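Local coordinates for protein isoform 2 of Dual oxidase maturation factor 1 (Homo sapiens, PDB 7D3F) that may be required for the maturation of the dual oxidase DUOX1 and for its transport from the endoplasmic reticulum to the plasma membrane, at residues 70-76 and 102-106; 167-173 and 228-234. All blocks are in the same frame, centred on the assembly; numbering follows the deposited sequence.

Contact 1 (70-76 and 102-106); sequences VNFSSEW and QVGLG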
ATOM      1  N   VAL B  70     -16.519  10.849 -13.224  1.00 59.64           N
ATOM      2  CA  VAL B  70     -17.273  11.794 -12.412  1.00 48.66           C
ATOM      3  C   VAL B  70     -16.740  11.804 -10.988  1.00 51.80           C
ATOM      4  O   VAL B  70     -16.808  12.828 -10.296  1.00 60.22           O
ATOM      5  CB  VAL B  70     -18.775  11.456 -12.491  1.00 50.65           C
ATOM      6  CG1 VAL B  70     -19.416  11.470 -11.121  1.00 51.73           C
ATOM      7  CG2 VAL B  70     -19.480  12.428 -13.431  1.00 57.08           C
ATOM      8  N   ASN B  71     -16.157  10.690 -10.538  1.00 54.39           N
ATOM      9  CA  ASN B  71     -15.588  10.665  -9.197  1.00 54.50           C
ATOM     10  C   ASN B  71     -14.266  11.417  -9.136  1.00 61.83           C
ATOM     11  O   ASN B  71     -13.902  11.941  -8.075  1.00 68.99           O
ATOM     12  CB  ASN B  71     -15.410   9.225  -8.720  1.00 53.96           C
ATOM     13  CG  ASN B  71     -14.846   9.141  -7.312  1.00 61.61           C
ATOM     14  OD1 ASN B  71     -15.563   9.331  -6.328  1.00 66.69           O
ATOM     15  ND2 ASN B  71     -13.557   8.847  -7.212  1.00 70.11           N
ATOM     16  N   PHE B  72     -13.538  11.491 -10.251  1.00 59.78           N
ATOM     17  CA  PHE B  72     -12.219  12.106 -10.252  1.00 51.18           C
ATOM     18  C   PHE B  72     -12.169  13.455 -10.957  1.00 56.82           C
ATOM     19  O   PHE B  72     -11.141  14.139 -10.870  1.00 64.00           O
ATOM     20  CB  PHE B  72     -11.192  11.162 -10.895  1.00 56.52           C
ATOM     21  CG  PHE B  72     -10.883   9.947 -10.066  1.00 59.12           C
ATOM     22  CD1 PHE B  72     -10.138  10.058  -8.904  1.00 61.17           C
ATOM     23  CD2 PHE B  72     -11.331   8.696 -10.451  1.00 63.16           C
ATOM     24  CE1 PHE B  72      -9.849   8.942  -8.140  1.00 64.47           C
ATOM     25  CE2 PHE B  72     -11.046   7.577  -9.693  1.00 66.09           C
ATOM     26  CZ  PHE B  72     -10.304   7.700  -8.536  1.00 68.38           C
ATOM     27  N   SER B  73     -13.234  13.858 -11.641  1.00 57.34           N
ATOM     28  CA  SER B  73     -13.242  15.137 -12.335  1.00 57.49           C
ATOM     29  C   SER B  73     -13.590  16.267 -11.376  1.00 52.08           C
ATOM     30  O   SER B  73     -14.472  16.130 -10.522  1.00 58.58           O
ATOM     31  CB  SER B  73     -14.241  15.118 -13.492  1.00 63.33           C
ATOM     32  OG  SER B  73     -15.570  15.033 -13.011  1.00 67.57           O
ATOM     33  N   SER B  74     -12.886  17.385 -11.517  1.00 55.08           N
ATOM     34  CA  SER B  74     -13.202  18.597 -10.764  1.00 50.81           C
ATOM     35  C   SER B  74     -14.154  19.495 -11.548  1.00 52.41           C
ATOM     36  O   SER B  74     -13.893  20.674 -11.767  1.00 60.35           O
ATOM     37  CB  SER B  74     -11.919  19.339 -10.405  1.00 54.29           C
ATOM     38  OG  SER B  74     -11.254  19.796 -11.568  1.00 58.43           O
ATOM     39  N   GLU B  75     -15.277  18.928 -11.984  1.00 53.89           N
ATOM     40  CA  GLU B  75     -16.246  19.637 -12.810  1.00 48.91           C
ATOM     41  C   GLU B  75     -17.617  19.692 -12.145  1.00 54.22           C
ATOM     42  O   GLU B  75     -18.643  19.713 -12.826  1.00 62.15           O
ATOM     43  CB  GLU B  75     -16.351  18.987 -14.190  1.00 56.56           C
ATOM     44  CG  GLU B  75     -15.084  19.065 -15.031  1.00 65.38           C
ATOM     45  CD  GLU B  75     -15.000  20.335 -15.858  1.00 75.00           C
ATOM     46  OE1 GLU B  75     -15.450  21.396 -15.377  1.00 80.07           O
ATOM     47  OE2 GLU B  75     -14.490  20.269 -16.997  1.00 80.78           O
ATOM     48  N   TRP B  76     -17.649  19.713 -10.813  1.00 51.77           N
ATOM     49  CA  TRP B  76     -18.916  19.698 -10.091  1.00 45.52           C
ATOM     50  C   TRP B  76     -19.494  21.098  -9.905  1.00 51.74           C
ATOM     51  O   TRP B  76     -20.685  21.314 -10.148  1.00 57.43           O
ATOM     52  CB  TRP B  76     -18.735  19.006  -8.738  1.00 42.57           C
ATOM     53  CG  TRP B  76     -18.629  17.518  -8.852  1.00 48.69           C
ATOM     54  CD1 TRP B  76     -17.499  16.792  -9.093  1.00 48.94           C
ATOM     55  CD2 TRP B  76     -19.697  16.572  -8.738  1.00 52.12           C
ATOM     56  NE1 TRP B  76     -17.798  15.451  -9.133  1.00 50.51           N
ATOM     57  CE2 TRP B  76     -19.142  15.290  -8.917  1.00 50.39           C
ATOM     58  CE3 TRP B  76     -21.070  16.684  -8.500  1.00 51.07           C
ATOM     59  CZ2 TRP B  76     -19.910  14.130  -8.865  1.00 51.09           C
ATOM     60  CZ3 TRP B  76     -21.830  15.533  -8.448  1.00 51.34           C
ATOM     61  CH2 TRP B  76     -21.250  14.272  -8.631  1.00 53.39           C
ATOM     62  N   GLN B 102     -13.139  25.490 -10.502  1.00 49.02           N
ATOM     63  CA  GLN B 102     -13.626  24.144 -10.804  1.00 42.11           C
ATOM     64  C   GLN B 102     -13.558  23.341  -9.509  1.00 43.05           C
ATOM     65  O   GLN B 102     -12.535  22.724  -9.205  1.00 49.81           O
ATOM     66  CB  GLN B 102     -12.799  23.503 -11.915  1.00 47.76           C
ATOM     67  CG  GLN B 102     -13.082  24.041 -13.307  1.00 52.57           C
ATOM     68  CD  GLN B 102     -12.248  23.352 -14.370  1.00 68.47           C
ATOM     69  OE1 GLN B 102     -11.036  23.200 -14.221  1.00 72.42           O
ATOM     70  NE2 GLN B 102     -12.896  22.925 -15.447  1.00 75.62           N
ATOM     71  N   VAL B 103     -14.638  23.365  -8.739  1.00 45.73           N
ATOM     72  CA  VAL B 103     -14.695  22.676  -7.459  1.00 41.27           C
ATOM     73  C   VAL B 103     -15.145  21.241  -7.700  1.00 45.42           C
ATOM     74  O   VAL B 103     -16.239  21.003  -8.224  1.00 57.30           O
ATOM     75  CB  VAL B 103     -15.641  23.392  -6.484  1.00 37.47           C
ATOM     76  CG1 VAL B 103     -15.542  22.764  -5.112  1.00 44.71           C
ATOM     77  CG2 VAL B 103     -15.318  24.877  -6.427  1.00 40.54           C
ATOM     78  N   GLY B 104     -14.292  20.288  -7.323  1.00 44.01           N
ATOM     79  CA  GLY B 104     -14.600  18.882  -7.409  1.00 39.00           C
ATOM     80  C   GLY B 104     -14.848  18.258  -6.049  1.00 47.39           C
ATOM     81  O   GLY B 104     -15.047  18.939  -5.040  1.00 57.77           O
ATOM     82  N   LEU B 105     -14.834  16.925  -6.036  1.00 48.79           N
ATOM     83  CA  LEU B 105     -15.093  16.203  -4.795  1.00 44.20           C
ATOM     84  C   LEU B 105     -13.900  16.268  -3.852  1.00 50.52           C
ATOM     85  O   LEU B 105     -14.067  16.466  -2.642  1.00 60.05           O
ATOM     86  CB  LEU B 105     -15.460  14.753  -5.098  1.00 46.49           C
ATOM     87  CG  LEU B 105     -16.625  14.565  -6.068  1.00 45.71           C
ATOM     88  CD1 LEU B 105     -16.972  13.095  -6.191  1.00 55.11           C
ATOM     89  CD2 LEU B 105     -17.834  15.374  -5.624  1.00 43.19           C
ATOM     90  N   GLY B 106     -12.691  16.103  -4.380  1.00 51.31           N
ATOM     91  CA  GLY B 106     -11.495  16.055  -3.571  1.00 51.50           C
ATOM     92  C   GLY B 106     -10.702  17.336  -3.481  1.00 51.16           C
ATOM     93  O   GLY B 106      -9.669  17.361  -2.805  1.00 59.26           O
TER

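Contact 2 (167-173 and 228-234); sequences CGLYRQY and TSLTSPC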
ATOM      1  N   CYS B 167     -15.869  32.979   4.992  1.00 56.16           N
ATOM      2  CA  CYS B 167     -17.000  32.284   4.395  1.00 57.92           C
ATOM      3  C   CYS B 167     -16.736  30.783   4.409  1.00 62.77           C
ATOM      4  O   CYS B 167     -15.656  30.328   4.017  1.00 74.17           O
ATOM      5  CB  CYS B 167     -17.271  32.791   2.977  1.00 63.73           C
ATOM      6  SG  CYS B 167     -16.256  32.124   1.641  1.00 91.77           S
ATOM      7  N   GLY B 168     -17.718  30.022   4.884  1.00 67.13           N
ATOM      8  CA  GLY B 168     -17.531  28.607   5.137  1.00 65.19           C
ATOM      9  C   GLY B 168     -17.702  27.711   3.929  1.00 64.16           C
ATOM     10  O   GLY B 168     -18.447  26.728   3.980  1.00 73.41           O
ATOM     11  N   LEU B 169     -17.016  28.037   2.831  1.00 54.88           N
ATOM     12  CA  LEU B 169     -17.039  27.152   1.673  1.00 54.27           C
ATOM     13  C   LEU B 169     -16.228  25.889   1.919  1.00 58.51           C
ATOM     14  O   LEU B 169     -16.586  24.817   1.415  1.00 67.33           O
ATOM     15  CB  LEU B 169     -16.515  27.884   0.436  1.00 50.65           C
ATOM     16  CG  LEU B 169     -17.334  29.077  -0.058  1.00 59.04           C
ATOM     17  CD1 LEU B 169     -16.779  29.599  -1.375  1.00 50.25           C
ATOM     18  CD2 LEU B 169     -18.801  28.703  -0.198  1.00 75.56           C
ATOM     19  N   TYR B 170     -15.146  25.990   2.697  1.00 56.67           N
ATOM     20  CA  TYR B 170     -14.246  24.855   2.878  1.00 48.29           C
ATOM     21  C   TYR B 170     -14.958  23.675   3.526  1.00 53.26           C
ATOM     22  O   TYR B 170     -14.929  22.559   2.999  1.00 63.66           O
ATOM     23  CB  TYR B 170     -13.036  25.269   3.717  1.00 48.55           C
ATOM     24  CG  TYR B 170     -12.192  24.100   4.183  1.00 49.06           C
ATOM     25  CD1 TYR B 170     -11.232  23.539   3.352  1.00 51.94           C
ATOM     26  CD2 TYR B 170     -12.357  23.559   5.453  1.00 46.40           C
ATOM     27  CE1 TYR B 170     -10.459  22.471   3.773  1.00 51.83           C
ATOM     28  CE2 TYR B 170     -11.590  22.491   5.881  1.00 49.32           C
ATOM     29  CZ  TYR B 170     -10.643  21.952   5.037  1.00 53.26           C
ATOM     30  OH  TYR B 170      -9.875  20.891   5.459  1.00 62.01           O
ATOM     31  N   ARG B 171     -15.608  23.902   4.670  1.00 55.10           N
ATOM     32  CA  ARG B 171     -16.210  22.798   5.412  1.00 60.03           C
ATOM     33  C   ARG B 171     -17.318  22.131   4.607  1.00 60.63           C
ATOM     34  O   ARG B 171     -17.348  20.901   4.464  1.00 67.87           O
ATOM     35  CB  ARG B 171     -16.755  23.299   6.750  1.00 62.68           C
ATOM     36  CG  ARG B 171     -17.496  22.232   7.543  1.00 75.87           C
ATOM     37  CD  ARG B 171     -18.565  22.837   8.441  1.00 83.11           C
ATOM     38  NE  ARG B 171     -18.001  23.563   9.575  1.00 88.64           N
ATOM     39  CZ  ARG B 171     -17.753  23.015  10.760  1.00 88.56           C
ATOM     40  NH1 ARG B 171     -18.016  21.732  10.967  1.00 87.26           N
ATOM     41  NH2 ARG B 171     -17.242  23.749  11.738  1.00 85.79           N
ATOM     42  N   GLN B 172     -18.247  22.931   4.080  1.00 57.57           N
ATOM     43  CA  GLN B 172     -19.379  22.371   3.354  1.00 55.36           C
ATOM     44  C   GLN B 172     -18.931  21.665   2.083  1.00 53.63           C
ATOM     45  O   GLN B 172     -19.410  20.569   1.774  1.00 66.49           O
ATOM     46  CB  GLN B 172     -20.393  23.466   3.032  1.00 62.15           C
ATOM     47  CG  GLN B 172     -21.094  24.024   4.256  1.00 74.87           C
ATOM     48  CD  GLN B 172     -21.878  22.966   5.008  1.00 77.04           C
ATOM     49  OE1 GLN B 172     -22.651  22.214   4.417  1.00 76.82           O
ATOM     50  NE2 GLN B 172     -21.673  22.899   6.318  1.00 77.61           N
ATOM     51  N   TYR B 173     -18.008  22.274   1.332  1.00 48.83           N
ATOM     52  CA  TYR B 173     -17.535  21.640   0.108  1.00 46.72           C
ATOM     53  C   TYR B 173     -16.762  20.363   0.405  1.00 49.40           C
ATOM     54  O   TYR B 173     -16.893  19.374  -0.321  1.00 60.54           O
ATOM     55  CB  TYR B 173     -16.687  22.619  -0.701  1.00 45.66           C
ATOM     56  CG  TYR B 173     -17.476  23.358  -1.758  1.00 50.36           C
ATOM     57  CD1 TYR B 173     -18.093  22.668  -2.794  1.00 50.84           C
ATOM     58  CD2 TYR B 173     -17.603  24.739  -1.724  1.00 58.48           C
ATOM     59  CE1 TYR B 173     -18.814  23.334  -3.767  1.00 50.53           C
ATOM     60  CE2 TYR B 173     -18.323  25.414  -2.692  1.00 55.34           C
ATOM     61  CZ  TYR B 173     -18.927  24.706  -3.710  1.00 53.95           C
ATOM     62  OH  TYR B 173     -19.644  25.376  -4.675  1.00 60.85           O
ATOM     63  N   THR B 228     -23.853  21.603  -0.704  1.00 63.55           N
ATOM     64  CA  THR B 228     -23.298  22.818  -1.283  1.00 61.95           C
ATOM     65  C   THR B 228     -24.304  23.960  -1.349  1.00 68.12           C
ATOM     66  O   THR B 228     -23.902  25.103  -1.593  1.00 79.21           O
ATOM     67  CB  THR B 228     -22.755  22.539  -2.690  1.00 63.30           C
ATOM     68  OG1 THR B 228     -23.804  22.020  -3.517  1.00 71.16           O
ATOM     69  CG2 THR B 228     -21.617  21.531  -2.628  1.00 59.31           C
ATOM     70  N   SER B 229     -25.592  23.685  -1.143  1.00 70.67           N
ATOM     71  CA  SER B 229     -26.599  24.738  -1.123  1.00 70.45           C
ATOM     72  C   SER B 229     -26.777  25.369   0.251  1.00 79.29           C
ATOM     73  O   SER B 229     -27.239  26.512   0.337  1.00 88.11           O
ATOM     74  CB  SER B 229     -27.944  24.192  -1.608  1.00 70.64           C
ATOM     75  OG  SER B 229     -28.387  23.125  -0.788  1.00 80.82           O
ATOM     76  N   LEU B 230     -26.423  24.655   1.323  1.00 79.79           N
ATOM     77  CA  LEU B 230     -26.564  25.183   2.675  1.00 85.74           C
ATOM     78  C   LEU B 230     -25.553  26.275   2.997  1.00 92.13           C
ATOM     79  O   LEU B 230     -25.687  26.928   4.038  1.00 98.75           O
ATOM     80  CB  LEU B 230     -26.436  24.049   3.695  1.00 80.96           C
ATOM     81  CG  LEU B 230     -27.590  23.047   3.762  1.00 78.68           C
ATOM     82  CD1 LEU B 230     -27.188  21.819   4.563  1.00 74.62           C
ATOM     83  CD2 LEU B 230     -28.827  23.697   4.363  1.00 82.86           C
ATOM     84  N   THR B 231     -24.554  26.485   2.145  1.00 91.51           N
ATOM     85  CA  THR B 231     -23.521  27.471   2.427  1.00 92.78           C
ATOM     86  C   THR B 231     -24.088  28.884   2.366  1.00 95.34           C
ATOM     87  O   THR B 231     -24.956  29.190   1.544  1.00 92.90           O
ATOM     88  CB  THR B 231     -22.371  27.341   1.428  1.00 90.70           C
ATOM     89  OG1 THR B 231     -22.703  28.042   0.224  1.00 97.45           O
ATOM     90  CG2 THR B 231     -22.123  25.883   1.095  1.00 82.25           C
ATOM     91  N   SER B 232     -23.591  29.746   3.249  1.00 97.05           N
ATOM     92  CA  SER B 232     -23.921  31.157   3.168  1.00 93.41           C
ATOM     93  C   SER B 232     -23.274  31.762   1.922  1.00 95.15           C
ATOM     94  O   SER B 232     -22.245  31.271   1.450  1.00 95.87           O
ATOM     95  CB  SER B 232     -23.444  31.891   4.419  1.00 91.74           C
ATOM     96  OG  SER B 232     -22.031  31.861   4.526  1.00100.46           O
ATOM     97  N   PRO B 233     -23.861  32.819   1.362  1.00 94.86           N
ATOM     98  CA  PRO B 233     -23.302  33.404   0.132  1.00 91.92           C
ATOM     99  C   PRO B 233     -21.900  33.952   0.357  1.00 93.37           C
ATOM    100  O   PRO B 233     -21.689  34.850   1.176  1.00 95.56           O
ATOM    101  CB  PRO B 233     -24.301  34.516  -0.214  1.00 85.44           C
ATOM    102  CG  PRO B 233     -24.977  34.839   1.083  1.00 88.98           C
ATOM    103  CD  PRO B 233     -25.069  33.534   1.812  1.00 91.06           C
ATOM    104  N   CYS B 234     -20.936  33.396  -0.381  1.00 87.29           N
ATOM    105  CA  CYS B 234     -19.559  33.874  -0.347  1.00 79.75           C
ATOM    106  C   CYS B 234     -19.282  34.668  -1.610  1.00 74.75           C
ATOM    107  O   CYS B 234     -19.143  34.073  -2.691  1.00 77.92           O
ATOM    108  CB  CYS B 234     -18.572  32.710  -0.224  1.00 81.83           C
ATOM    109  SG  CYS B 234     -16.853  33.231   0.047  1.00 94.50           S
TER

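Contact 1 (70-76 and 102-106)
The indole of Trp76 lies against Leu105 where the predicted transmembrane helix 50-72 gives way to the antiparallel sheet on the side predicted to be extracellular. Leu105 CD2 sits over one face of the indole in a CH-pi contact, 3.5 Å from the centroid of the five-membered ring. Leucine suits this place because its forked end can set one methyl on the ring while the other, CD1, reaches back to the end of the helix, 3.8 Å from Asn71 O. With its CG anti to the carbonyl carbon (chi1 -75°), Trp76 turns its indole back toward the helix, and NE1 donates to Val70 O at 3.0 Å, meeting the carbonyl almost end-on (C=O...N 161°). This bond gives the one polar atom of a buried ring an acceptor and fixes the ring's rotation. Phe224 of helix 203-229 also meets the indole.

Between the backbones, Trp76 N makes a weak hydrogen bond to Val103 O (3.2 Å), and Val103 pairs in turn with Ser77, so strands 77-86 and 94-103 begin to pair here. Gly104, having no side chain, lies with its CA 3.6 Å from Ser74 CA. Farther out, the side chains of Glu75 and Gln102 run side by side in the same direction, carboxylate and amide planes nearly perpendicular. Their link is a weak, bent hydrogen bond from Gln102 NE2 to Glu75 OE1, 3.0 Å long with an N-H...O angle of 124°.

Contact 2 (167-173 and 228-234)
A disulfide at the end of a helical hairpin predicted to be extracellular joins the residues leading into helix 169-199 to those following helix 203-229. Cys167 SG and Cys234 SG are bonded at 2.0 Å with a chi3 of -67°. The two cysteines reach the bond differently: SG of Cys167 stands between its backbone N and carbonyl carbon (chi1 81°), whereas SG of Cys234 is anti to its N. Gly168, at the N-cap position, is the centre of an inverse gamma turn that leads from the cysteine into the helix.

Leu169 packs on Cys234, CD1 lying 3.8 Å from Cys234 CB, an apolar branch meeting an apolar methylene. One turn on, Gln172 and Thr231 run alongside each other head to tail, the aliphatic Gln172 CB meeting Thr231 CG2 at 3.5 Å. Thr228 CG2 approaches Tyr173 CE1 to 3.5 Å, the side chains lying roughly perpendicular. Threonine serves both needs here, since its methyl packs on the tyrosine while OG1 hydrogen-bonds back to Phe224 O within its own helix. No hydrogen bond joins the two segments; apolar contacts and one covalent bond close the end of an antiparallel helical hairpin.

In the fold
Contacts 1 and 2 lie at the join between the predicted membrane helices and the domain predicted to be extracellular, with centres 16 Å apart. They meet directly: Val103 CG1 of contact 1 packs 3.4 Å from Tyr173 CD1 of contact 2, and Tyr173 OH makes a weak hydrogen bond to Ser77 OG, just past segment 70-76. Helices 169-199 and 203-229 also reach both, since Leu184 and Phe224 touch Leu105. Contact 1 is buried near the centre of the chain, whereas contact 2 is partly buried, about 19 Å from that centre. A glycan flanks contact 1, its N-acetylglucosamine about 3 Å from the Ser74 side chain; in contact 2, Arg171 NH2 hydrogen-bonds to the backbone of the chain of another protein.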